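Local atomic coordinates of putative sensory box/GGDEF family protein (Vibrio parahaemolyticus, PDB entry 3LID), a protein that is probably a membrane-bound sensor with diguanylate cyclase activity, making cyclic di-GMP from two GTP, represented here by its extracellular double-PDC (Cache) sensor domain. Residues R116-Y121 / S151-M156; D126-S131 / M156-N161; R187-E192 / L263-S268. One frame throughout, in Å; residues are numbered along the deposited sequence.

Interaction 1. Residues R116-Y121 / S151-M156; sequences REYFKY and SLRILM. With PO4 (phosphate ion), chain C.
A helix-on-sheet contact, made by Tyr118, Arg153 and Leu155 and closed at one end by a shared phosphate ion, packs residues 116-121 against 151-156 in the membrane-distal PDC module. The axes of helix 117-121 and strand 151-156 run 9.6 Å apart at 31°, room for one side-chain layer. Arg153, extended from CG to NE, crosses the Tyr118 side chain at about a right angle and lays CD over one face of the ring, a CH-pi contact 3.6 Å from the centroid; CB of Arg116 lies over the opposite face. With CG wedged between backbone N and carbonyl carbon (chi1 73°), the Tyr118 ring stands where its OH reaches phosphate O2 at 2.7 Å. In PDC sensors the space between the central antiparallel sheet and the segments over it is the usual ligand pocket, where this phosphate, probably from the crystallisation liquor, sits. Arg153 NE gives O3 a bond of 2.6 Å, while its NH2 reaches O4 at 2.9 Å. Arg116, bent at chi2 and chi3, turns a face of its guanidinium to the CE2 edge of the Tyr118 ring and offers NH1 to the same O4 at 2.8 Å. Its NH2 also bridges to Glu136, and Lys113, Arg83, Asn171 and the backbone N of Arg139 bond to the phosphate. The anion probably offsets the charge of the two arginines, whose several N-H groups suit them to it. Leu155 CD1 lies 3.6 Å from Tyr121 CD2, at the edge of that ring, and Leu155 CD2 packs near Tyr118 CD1. The Tyr121 hydroxyl bonds to Ser131.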
loop_
_atom_site.group_PDB
_atom_site.type_symbol
_atom_site.label_atom_id
_atom_site.label_comp_id
_atom_site.label_asym_id
_atom_site.label_seq_id
_atom_site.Cartn_x
_atom_site.Cartn_y
_atom_site.Cartn_z
ATOM N N ARG A 116 6.361 -13.299 13.579
ATOM C CA ARG A 116 5.854 -12.863 12.292
ATOM C C ARG A 116 6.825 -13.157 11.178
ATOM O O ARG A 116 8.032 -12.966 11.315
ATOM C CB ARG A 116 5.626 -11.371 12.319
ATOM C CG ARG A 116 4.357 -11.014 13.226
ATOM C CD ARG A 116 3.036 -11.588 12.706
ATOM N NE ARG A 116 2.603 -10.894 11.438
ATOM C CZ ARG A 116 2.026 -9.683 11.406
ATOM N NH1 ARG A 116 1.808 -8.963 12.553
ATOM N NH2 ARG A 116 1.688 -9.141 10.180
ATOM N N GLU A 117 6.276 -13.590 10.033
ATOM C CA GLU A 117 7.188 -13.857 8.918
ATOM C C GLU A 117 7.940 -12.631 8.419
ATOM O O GLU A 117 9.061 -12.742 7.931
ATOM C CB GLU A 117 6.384 -14.538 7.791
ATOM C CG GLU A 117 5.868 -15.945 8.237
ATOM C CD GLU A 117 7.010 -16.990 8.482
ATOM O OE1 GLU A 117 8.171 -16.778 8.057
ATOM O OE2 GLU A 117 6.776 -18.013 9.182
ATOM N N TYR A 118 7.353 -11.440 8.576
ATOM C CA TYR A 118 8.020 -10.270 8.049
ATOM C C TYR A 118 9.232 -10.011 8.898
ATOM O O TYR A 118 10.237 -9.488 8.408
ATOM C CB TYR A 118 7.076 -9.030 7.974
ATOM C CG TYR A 118 6.698 -8.349 9.286
ATOM C CD1 TYR A 118 7.635 -7.583 10.018
ATOM C CD2 TYR A 118 5.394 -8.460 9.788
ATOM C CE1 TYR A 118 7.251 -6.944 11.198
ATOM C CE2 TYR A 118 4.999 -7.810 10.967
ATOM C CZ TYR A 118 5.964 -7.091 11.683
ATOM O OH TYR A 118 5.548 -6.427 12.802
ATOM N N PHE A 119 9.156 -10.406 10.183
ATOM C CA PHE A 119 10.291 -10.236 11.067
ATOM C C PHE A 119 11.397 -11.220 10.740
ATOM O O PHE A 119 12.572 -10.837 10.648
ATOM C CB PHE A 119 9.917 -10.362 12.552
ATOM C CG PHE A 119 11.126 -10.279 13.418
ATOM C CD1 PHE A 119 11.789 -9.070 13.584
ATOM C CD2 PHE A 119 11.635 -11.435 14.001
ATOM C CE1 PHE A 119 12.927 -9.015 14.396
ATOM C CE2 PHE A 119 12.795 -11.372 14.810
ATOM C CZ PHE A 119 13.401 -10.191 14.981
ATOM N N LYS A 120 11.044 -12.475 10.530
ATOM C CA LYS A 120 12.071 -13.430 10.144
ATOM C C LYS A 120 12.731 -13.025 8.827
ATOM O O LYS A 120 13.936 -13.228 8.641
ATOM C CB LYS A 120 11.392 -14.791 10.003
ATOM C CG LYS A 120 10.840 -15.273 11.403
ATOM C CD LYS A 120 10.130 -16.635 11.323
ATOM C CE LYS A 120 9.574 -16.942 12.701
ATOM N NZ LYS A 120 8.765 -18.183 12.622
ATOM N N TYR A 121 11.948 -12.474 7.892
ATOM C CA TYR A 121 12.536 -11.933 6.632
ATOM C C TYR A 121 13.514 -10.768 6.932
ATOM O O TYR A 121 14.667 -10.729 6.469
ATOM C CB TYR A 121 11.407 -11.505 5.681
ATOM C CG TYR A 121 12.006 -10.878 4.422
ATOM C CD1 TYR A 121 12.755 -11.660 3.552
ATOM C CD2 TYR A 121 11.843 -9.534 4.146
ATOM C CE1 TYR A 121 13.328 -11.095 2.382
ATOM C CE2 TYR A 121 12.431 -8.952 3.006
ATOM C CZ TYR A 121 13.146 -9.732 2.135
ATOM O OH TYR A 121 13.720 -9.107 1.043
ATOM N N SER A 151 -0.938 -3.408 4.878
ATOM C CA SER A 151 0.309 -2.610 5.035
ATOM C C SER A 151 1.394 -3.226 4.220
ATOM O O SER A 151 1.494 -4.452 4.120
ATOM C CB SER A 151 0.890 -2.639 6.495
ATOM O OG SER A 151 0.206 -1.844 7.387
ATOM N N LEU A 152 2.222 -2.339 3.632
ATOM C CA LEU A 152 3.426 -2.739 2.934
ATOM C C LEU A 152 4.588 -2.309 3.854
ATOM O O LEU A 152 4.783 -1.129 4.136
ATOM C CB LEU A 152 3.441 -2.017 1.575
ATOM C CG LEU A 152 4.443 -2.652 0.581
ATOM C CD1 LEU A 152 4.127 -2.140 -0.929
ATOM C CD2 LEU A 152 5.852 -2.375 0.996
ATOM N N ARG A 153 5.258 -3.286 4.429
ATOM C CA ARG A 153 6.212 -2.949 5.532
ATOM C C ARG A 153 7.598 -2.777 4.907
ATOM O O ARG A 153 8.138 -3.685 4.279
ATOM C CB ARG A 153 6.251 -4.134 6.542
ATOM C CG ARG A 153 4.926 -4.142 7.367
ATOM C CD ARG A 153 4.758 -5.523 8.081
ATOM N NE ARG A 153 3.471 -5.599 8.737
ATOM C CZ ARG A 153 2.348 -5.913 8.109
ATOM N NH1 ARG A 153 2.363 -6.148 6.758
ATOM N NH2 ARG A 153 1.212 -5.953 8.803
ATOM N N ILE A 154 8.203 -1.618 5.133
ATOM C CA ILE A 154 9.615 -1.383 4.717
ATOM C C ILE A 154 10.492 -1.842 5.934
ATOM O O ILE A 154 10.114 -1.523 7.089
ATOM C CB ILE A 154 9.848 0.085 4.506
ATOM C CG1 ILE A 154 8.713 0.684 3.609
ATOM C CG2 ILE A 154 11.243 0.280 3.918
ATOM C CD1 ILE A 154 8.605 -0.001 2.213
ATOM N N LEU A 155 11.551 -2.580 5.657
ATOM C CA LEU A 155 12.360 -3.240 6.688
ATOM C C LEU A 155 13.802 -2.877 6.485
ATOM O O LEU A 155 14.275 -2.898 5.380
ATOM C CB LEU A 155 12.199 -4.722 6.493
ATOM C CG LEU A 155 10.746 -5.203 6.497
ATOM C CD1 LEU A 155 10.752 -6.695 6.092
ATOM C CD2 LEU A 155 10.154 -5.093 8.007
ATOM N N MET A 156 14.503 -2.500 7.583
ATOM C CA MET A 156 15.921 -2.119 7.459
ATOM C C MET A 156 16.596 -2.457 8.796
ATOM O O MET A 156 16.346 -1.763 9.807
ATOM C CB MET A 156 15.987 -0.605 7.139
ATOM C CG MET A 156 17.409 -0.049 6.968
ATOM S SD MET A 156 17.336 1.697 6.802
ATOM C CE MET A 156 19.089 1.841 6.765
HETATM P P PO4 C . 2.050 -5.337 12.214
HETATM O O1 PO4 C . 1.224 -4.240 12.911
HETATM O O2 PO4 C . 2.933 -5.886 13.343
HETATM O O3 PO4 C . 2.933 -4.785 11.132
HETATM O O4 PO4 C . 1.137 -6.435 11.679
#

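Interaction 2. Residues D126-S131 / M156-N161; sequences DNEQIS and MPISVN
Glu128 reaches back over the strand and grips Ser159 with both carboxylate oxygens: OE1 takes the backbone N-H of Ser159 on its syn lone pair (2.8 Å, 167° at the hydrogen), and OE2 receives the Ser159 hydroxyl at 2.6 Å. The CB of Glu128 points away from the strand, but a bend at chi2 (68°) turns the acid round. Ser159 in turn has OG between its backbone N and carbonyl carbon (chi1 64°), which brings the hydroxyl beside its own N-H. Asn127 lies against the same serine, its amide ND2 over Ser159 CB, while its OD1 bonds to Arg164 of the next strand. Asn127 and Glu128 are the central residues of a type II beta turn, Asp126 to Gln129, in the connection between helix 117-124 and strand 131-140 of the PDC sheet. Glu128 N at the turn donates to Pro157 O at 2.8 Å from above the carbonyl plane. The proline, which has no N-H to give, sets CG and CD against the turn's carbonyls, CD lying 3.2 Å from Gln129 O. Met156, extended throughout, runs obliquely past Ile130, SD against CG1 at 3.6 Å, and its flexible thioether ends with CE near Glu128 O.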
loop_
_atom_site.group_PDB
_atom_site.type_symbol
_atom_site.label_atom_id
_atom_site.label_comp_id
_atom_site.label_asym_id
_atom_site.label_seq_id
_atom_site.Cartn_x
_atom_site.Cartn_y
_atom_site.Cartn_z
ATOM N N ASP A 126 20.824 -7.813 5.219
ATOM C CA ASP A 126 22.121 -7.305 5.704
ATOM C C ASP A 126 21.938 -6.046 6.523
ATOM O O ASP A 126 20.933 -5.380 6.416
ATOM C CB ASP A 126 23.038 -6.972 4.527
ATOM C CG ASP A 126 23.460 -8.219 3.760
ATOM O OD1 ASP A 126 23.486 -9.328 4.301
ATOM O OD2 ASP A 126 23.762 -8.070 2.583
ATOM N N ASN A 127 22.951 -5.681 7.319
ATOM C CA ASN A 127 22.899 -4.385 8.014
ATOM C C ASN A 127 22.747 -3.250 7.023
ATOM O O ASN A 127 23.464 -3.223 6.042
ATOM C CB ASN A 127 24.165 -4.129 8.883
ATOM C CG ASN A 127 24.293 -5.102 10.060
ATOM O OD1 ASN A 127 23.313 -5.659 10.514
ATOM N ND2 ASN A 127 25.526 -5.214 10.628
ATOM N N GLU A 128 21.771 -2.368 7.255
ATOM C CA GLU A 128 21.532 -1.129 6.560
ATOM C C GLU A 128 20.893 -1.403 5.197
ATOM O O GLU A 128 20.687 -0.496 4.429
ATOM C CB GLU A 128 22.809 -0.277 6.462
ATOM C CG GLU A 128 22.952 0.718 7.611
ATOM C CD GLU A 128 23.194 0.086 8.977
ATOM O OE1 GLU A 128 22.585 0.536 9.952
ATOM O OE2 GLU A 128 23.987 -0.863 9.032
ATOM N N GLN A 129 20.585 -2.674 4.927
ATOM C CA GLN A 129 19.882 -3.011 3.687
ATOM C C GLN A 129 18.408 -2.703 3.823
ATOM O O GLN A 129 17.754 -3.201 4.753
ATOM C CB GLN A 129 20.032 -4.513 3.402
ATOM C CG GLN A 129 19.256 -4.933 2.100
ATOM C CD GLN A 129 19.306 -6.396 1.807
ATOM O OE1 GLN A 129 19.886 -7.222 2.526
ATOM N NE2 GLN A 129 18.633 -6.758 0.693
ATOM N N ILE A 130 17.854 -1.939 2.882
ATOM C CA ILE A 130 16.414 -1.642 2.932
ATOM C C ILE A 130 15.665 -2.613 2.027
ATOM O O ILE A 130 16.020 -2.737 0.832
ATOM C CB ILE A 130 16.188 -0.235 2.485
ATOM C CG1 ILE A 130 17.071 0.730 3.335
ATOM C CG2 ILE A 130 14.695 0.091 2.641
ATOM C CD1 ILE A 130 16.900 2.216 2.983
ATOM N N SER A 131 14.673 -3.329 2.540
ATOM C CA SER A 131 13.893 -4.144 1.668
ATOM C C SER A 131 12.444 -3.973 2.143
ATOM O O SER A 131 12.133 -3.018 2.828
ATOM C CB SER A 131 14.317 -5.607 1.740
ATOM O OG SER A 131 13.637 -6.433 0.728
ATOM N N MET A 156 14.503 -2.500 7.583
ATOM C CA MET A 156 15.921 -2.119 7.459
ATOM C C MET A 156 16.596 -2.457 8.796
ATOM O O MET A 156 16.346 -1.763 9.807
ATOM C CB MET A 156 15.987 -0.605 7.139
ATOM C CG MET A 156 17.409 -0.049 6.968
ATOM S SD MET A 156 17.336 1.697 6.802
ATOM C CE MET A 156 19.089 1.841 6.765
ATOM N N PRO A 157 17.515 -3.427 8.779
ATOM C CA PRO A 157 18.300 -3.673 10.043
ATOM C C PRO A 157 19.252 -2.478 10.241
ATOM O O PRO A 157 19.794 -1.920 9.254
ATOM C CB PRO A 157 19.107 -4.934 9.753
ATOM C CG PRO A 157 18.343 -5.549 8.490
ATOM C CD PRO A 157 17.856 -4.376 7.705
ATOM N N ILE A 158 19.429 -2.042 11.511
ATOM C CA ILE A 158 20.167 -0.852 11.810
ATOM C C ILE A 158 21.343 -1.329 12.737
ATOM O O ILE A 158 21.106 -2.048 13.684
ATOM C CB ILE A 158 19.348 0.188 12.624
ATOM C CG1 ILE A 158 18.086 0.633 11.798
ATOM C CG2 ILE A 158 20.308 1.448 12.885
ATOM C CD1 ILE A 158 18.446 1.198 10.403
ATOM N N SER A 159 22.546 -0.898 12.380
ATOM C CA SER A 159 23.739 -1.314 13.157
ATOM C C SER A 159 24.503 -0.086 13.676
ATOM O O SER A 159 24.379 1.061 13.175
ATOM C CB SER A 159 24.647 -2.212 12.328
ATOM O OG SER A 159 25.179 -1.512 11.198
ATOM N N VAL A 160 25.329 -0.320 14.704
ATOM C CA VAL A 160 26.196 0.747 15.303
ATOM C C VAL A 160 27.551 0.032 15.434
ATOM O O VAL A 160 27.593 -1.057 16.060
ATOM C CB VAL A 160 25.723 1.179 16.684
ATOM C CG1 VAL A 160 26.778 2.069 17.365
ATOM C CG2 VAL A 160 24.406 1.956 16.589
ATOM N N ASN A 161 28.577 0.595 14.790
ATOM C CA ASN A 161 29.911 -0.058 14.763
ATOM C C ASN A 161 29.784 -1.466 14.263
ATOM O O ASN A 161 30.387 -2.386 14.796
ATOM C CB ASN A 161 30.531 -0.028 16.177
ATOM C CG ASN A 161 30.978 1.328 16.570
ATOM O OD1 ASN A 161 30.576 1.912 17.642
ATOM N ND2 ASN A 161 31.754 1.903 15.722
#

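Interaction 3. Residues R187-E192 / L263-S268; sequences RDFHIE and LIIDLS
The Phe189 ring receives Ile265 CD1 over one face, Arg187 O over the opposite face, toward the rim, and Leu267 CD1 at its edge, 3.7 Å from Phe189 CE1. Ile265 CG2 comes to 3.6 Å from Phe189 CD1. Outside the segments, Arg275 makes a cation-pi contact with the ring, and Ala19 of helix 9-45 touches it. The carboxylates of Glu192 and Asp266 stand with their planes 50° apart. Ile191 continues the apolar row: CG2 packs on Leu263 CB, and CG1 lies by Ile265 CG1. Branched aliphatic residues suit this layer between sheet and helix. Strands 189-195 and 260-268 are antiparallel neighbours in the membrane-proximal PDC sheet. Glu192 and Ile264 form a hydrogen-bonded pair, Glu192 N to Ile264 O at 2.8 Å and nearly straight (172°), and Ile264 N to Glu192 O. Before it the chains splay apart, and one water fills in, accepting from Asp266 N at 2.9 Å and near His190 O and Glu192 OE1. Glu192, CG anti to its carbonyl carbon (chi1 -72°) and extended beyond, brings OE1 to this water and to a second, which donates to it and, at 2.7 Å, to Asp266 OD2. Glu192 OE2 forms a salt bridge with Arg208 and a hydrogen bond with Ser203; the Tyr226 hydroxyl hydrogen-bonds Asp266 OD2. With Glu192 OE1 and Asp266 OD2 4.4 Å apart, the acids would probably raise each other's proton affinity, which the bridging water and Arg208 should soften.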
loop_
_atom_site.group_PDB
_atom_site.type_symbol
_atom_site.label_atom_id
_atom_site.label_comp_id
_atom_site.label_asym_id
_atom_site.label_seq_id
_atom_site.Cartn_x
_atom_site.Cartn_y
_atom_site.Cartn_z
ATOM N N ARG A 187 -11.551 12.167 -14.987
ATOM C CA ARG A 187 -12.054 11.098 -15.867
ATOM C C ARG A 187 -13.159 10.235 -15.255
ATOM O O ARG A 187 -13.714 9.421 -15.955
ATOM C CB ARG A 187 -10.930 10.204 -16.395
ATOM C CG ARG A 187 -9.875 10.930 -17.182
ATOM C CD ARG A 187 -8.904 9.892 -17.799
ATOM N NE ARG A 187 -7.719 10.401 -18.514
ATOM C CZ ARG A 187 -7.757 10.726 -19.800
ATOM N NH1 ARG A 187 -8.918 10.666 -20.474
ATOM N NH2 ARG A 187 -6.691 11.144 -20.424
ATOM N N ASP A 188 -13.446 10.428 -13.965
ATOM C CA ASP A 188 -14.458 9.668 -13.224
ATOM C C ASP A 188 -14.207 8.187 -13.386
ATOM O O ASP A 188 -15.094 7.431 -13.781
ATOM C CB ASP A 188 -15.897 10.057 -13.656
ATOM C CG ASP A 188 -16.972 9.347 -12.848
ATOM O OD1 ASP A 188 -16.791 9.233 -11.620
ATOM O OD2 ASP A 188 -18.011 8.905 -13.418
ATOM N N PHE A 189 -12.998 7.741 -13.051
ATOM C CA PHE A 189 -12.754 6.339 -13.017
ATOM C C PHE A 189 -12.289 5.903 -11.581
ATOM O O PHE A 189 -11.545 6.647 -10.946
ATOM C CB PHE A 189 -11.572 6.014 -13.912
ATOM C CG PHE A 189 -11.880 5.965 -15.373
ATOM C CD1 PHE A 189 -12.948 5.212 -15.863
ATOM C CD2 PHE A 189 -11.046 6.634 -16.263
ATOM C CE1 PHE A 189 -13.154 5.130 -17.279
ATOM C CE2 PHE A 189 -11.277 6.570 -17.684
ATOM C CZ PHE A 189 -12.290 5.806 -18.157
ATOM N N HIS A 190 -12.701 4.711 -11.185
ATOM C CA HIS A 190 -12.173 4.048 -9.957
ATOM C C HIS A 190 -11.154 2.997 -10.316
ATOM O O HIS A 190 -11.440 2.098 -11.089
ATOM C CB HIS A 190 -13.288 3.433 -9.180
ATOM C CG HIS A 190 -14.233 4.441 -8.576
ATOM N ND1 HIS A 190 -14.037 4.991 -7.319
ATOM C CD2 HIS A 190 -15.379 4.999 -9.057
ATOM C CE1 HIS A 190 -15.035 5.828 -7.042
ATOM N NE2 HIS A 190 -15.852 5.862 -8.088
ATOM N N ILE A 191 -9.950 3.079 -9.737
ATOM C CA ILE A 191 -8.996 2.044 -10.070
ATOM C C ILE A 191 -9.023 1.039 -8.938
ATOM O O ILE A 191 -8.982 1.445 -7.780
ATOM C CB ILE A 191 -7.598 2.638 -10.288
ATOM C CG1 ILE A 191 -7.625 3.555 -11.505
ATOM C CG2 ILE A 191 -6.459 1.493 -10.302
ATOM C CD1 ILE A 191 -6.342 4.139 -11.845
ATOM N N GLU A 192 -9.126 -0.225 -9.245
ATOM C CA GLU A 192 -9.073 -1.275 -8.235
ATOM C C GLU A 192 -7.649 -1.813 -8.251
ATOM O O GLU A 192 -6.966 -1.786 -9.300
ATOM C CB GLU A 192 -10.070 -2.420 -8.575
ATOM C CG GLU A 192 -11.502 -1.959 -8.334
ATOM C CD GLU A 192 -12.537 -2.960 -8.830
ATOM O OE1 GLU A 192 -12.560 -3.202 -10.046
ATOM O OE2 GLU A 192 -13.306 -3.497 -8.014
ATOM N N LEU A 263 -3.491 -2.886 -11.833
ATOM C CA LEU A 263 -4.408 -1.794 -11.627
ATOM C C LEU A 263 -5.534 -2.059 -12.663
ATOM O O LEU A 263 -5.252 -2.290 -13.835
ATOM C CB LEU A 263 -3.761 -0.444 -11.982
ATOM C CG LEU A 263 -2.821 0.160 -10.900
ATOM C CD1 LEU A 263 -1.797 -0.842 -10.376
ATOM C CD2 LEU A 263 -2.092 1.359 -11.594
ATOM N N ILE A 264 -6.757 -1.982 -12.193
ATOM C CA ILE A 264 -7.948 -2.378 -13.022
ATOM C C ILE A 264 -8.959 -1.309 -13.027
ATOM O O ILE A 264 -9.311 -0.747 -11.987
ATOM C CB ILE A 264 -8.560 -3.614 -12.406
ATOM C CG1 ILE A 264 -7.537 -4.775 -12.319
ATOM C CG2 ILE A 264 -9.902 -4.052 -13.113
ATOM C CD1 ILE A 264 -7.030 -5.290 -13.599
ATOM N N ILE A 265 -9.543 -1.041 -14.227
ATOM C CA ILE A 265 -10.716 -0.236 -14.320
ATOM C C ILE A 265 -11.741 -1.190 -14.946
ATOM O O ILE A 265 -11.517 -1.667 -16.041
ATOM C CB ILE A 265 -10.514 1.021 -15.190
ATOM C CG1 ILE A 265 -9.565 1.949 -14.444
ATOM C CG2 ILE A 265 -11.863 1.786 -15.418
ATOM C CD1 ILE A 265 -9.128 3.156 -15.195
ATOM N N ASP A 266 -12.792 -1.482 -14.197
ATOM C CA ASP A 266 -13.813 -2.486 -14.567
ATOM C C ASP A 266 -15.135 -1.732 -14.613
ATOM O O ASP A 266 -15.610 -1.234 -13.612
ATOM C CB ASP A 266 -13.778 -3.661 -13.548
ATOM C CG ASP A 266 -14.961 -4.601 -13.653
ATOM O OD1 ASP A 266 -15.877 -4.359 -14.487
ATOM O OD2 ASP A 266 -14.989 -5.569 -12.848
ATOM N N LEU A 267 -15.720 -1.570 -15.818
ATOM C CA LEU A 267 -17.012 -0.882 -15.943
ATOM C C LEU A 267 -18.033 -1.836 -16.604
ATOM O O LEU A 267 -17.728 -2.516 -17.615
ATOM C CB LEU A 267 -16.864 0.289 -16.895
ATOM C CG LEU A 267 -15.954 1.364 -16.302
ATOM C CD1 LEU A 267 -15.315 2.132 -17.443
ATOM C CD2 LEU A 267 -16.833 2.215 -15.424
ATOM N N SER A 268 -19.196 -1.949 -15.995
ATOM C CA SER A 268 -20.278 -2.786 -16.618
ATOM C C SER A 268 -20.934 -1.983 -17.748
ATOM O O SER A 268 -20.711 -0.743 -17.903
ATOM C CB SER A 268 -21.340 -3.051 -15.575
ATOM O OG SER A 268 -21.911 -1.791 -15.235
HETATM O O HOH W 1 -12.552 -0.647 -11.430
HETATM O O HOH W 2 -12.879 -5.569 -11.110
#

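Interactions 1 and 2 lie side by side, their centres 13 Å apart, and share Met156 on strand 150-160; their segments alternate along the chain. Helix 117-124 and the turn that follows it thus pack in succession along one strand of the seven-stranded sheet, the turn leading into the neighbouring strand 131-140. The phosphate site sits at the far end of this run from the turn. Interaction 3 comes later in sequence, in the other antiparallel sheet and on the opposite side of the chain's centre, about 30 Å and 39 Å from the other two, centre to centre. This separation reflects the double-PDC architecture: a membrane-distal module with the ligand-type pocket and a proximal one, both resting along the long helix 9-45.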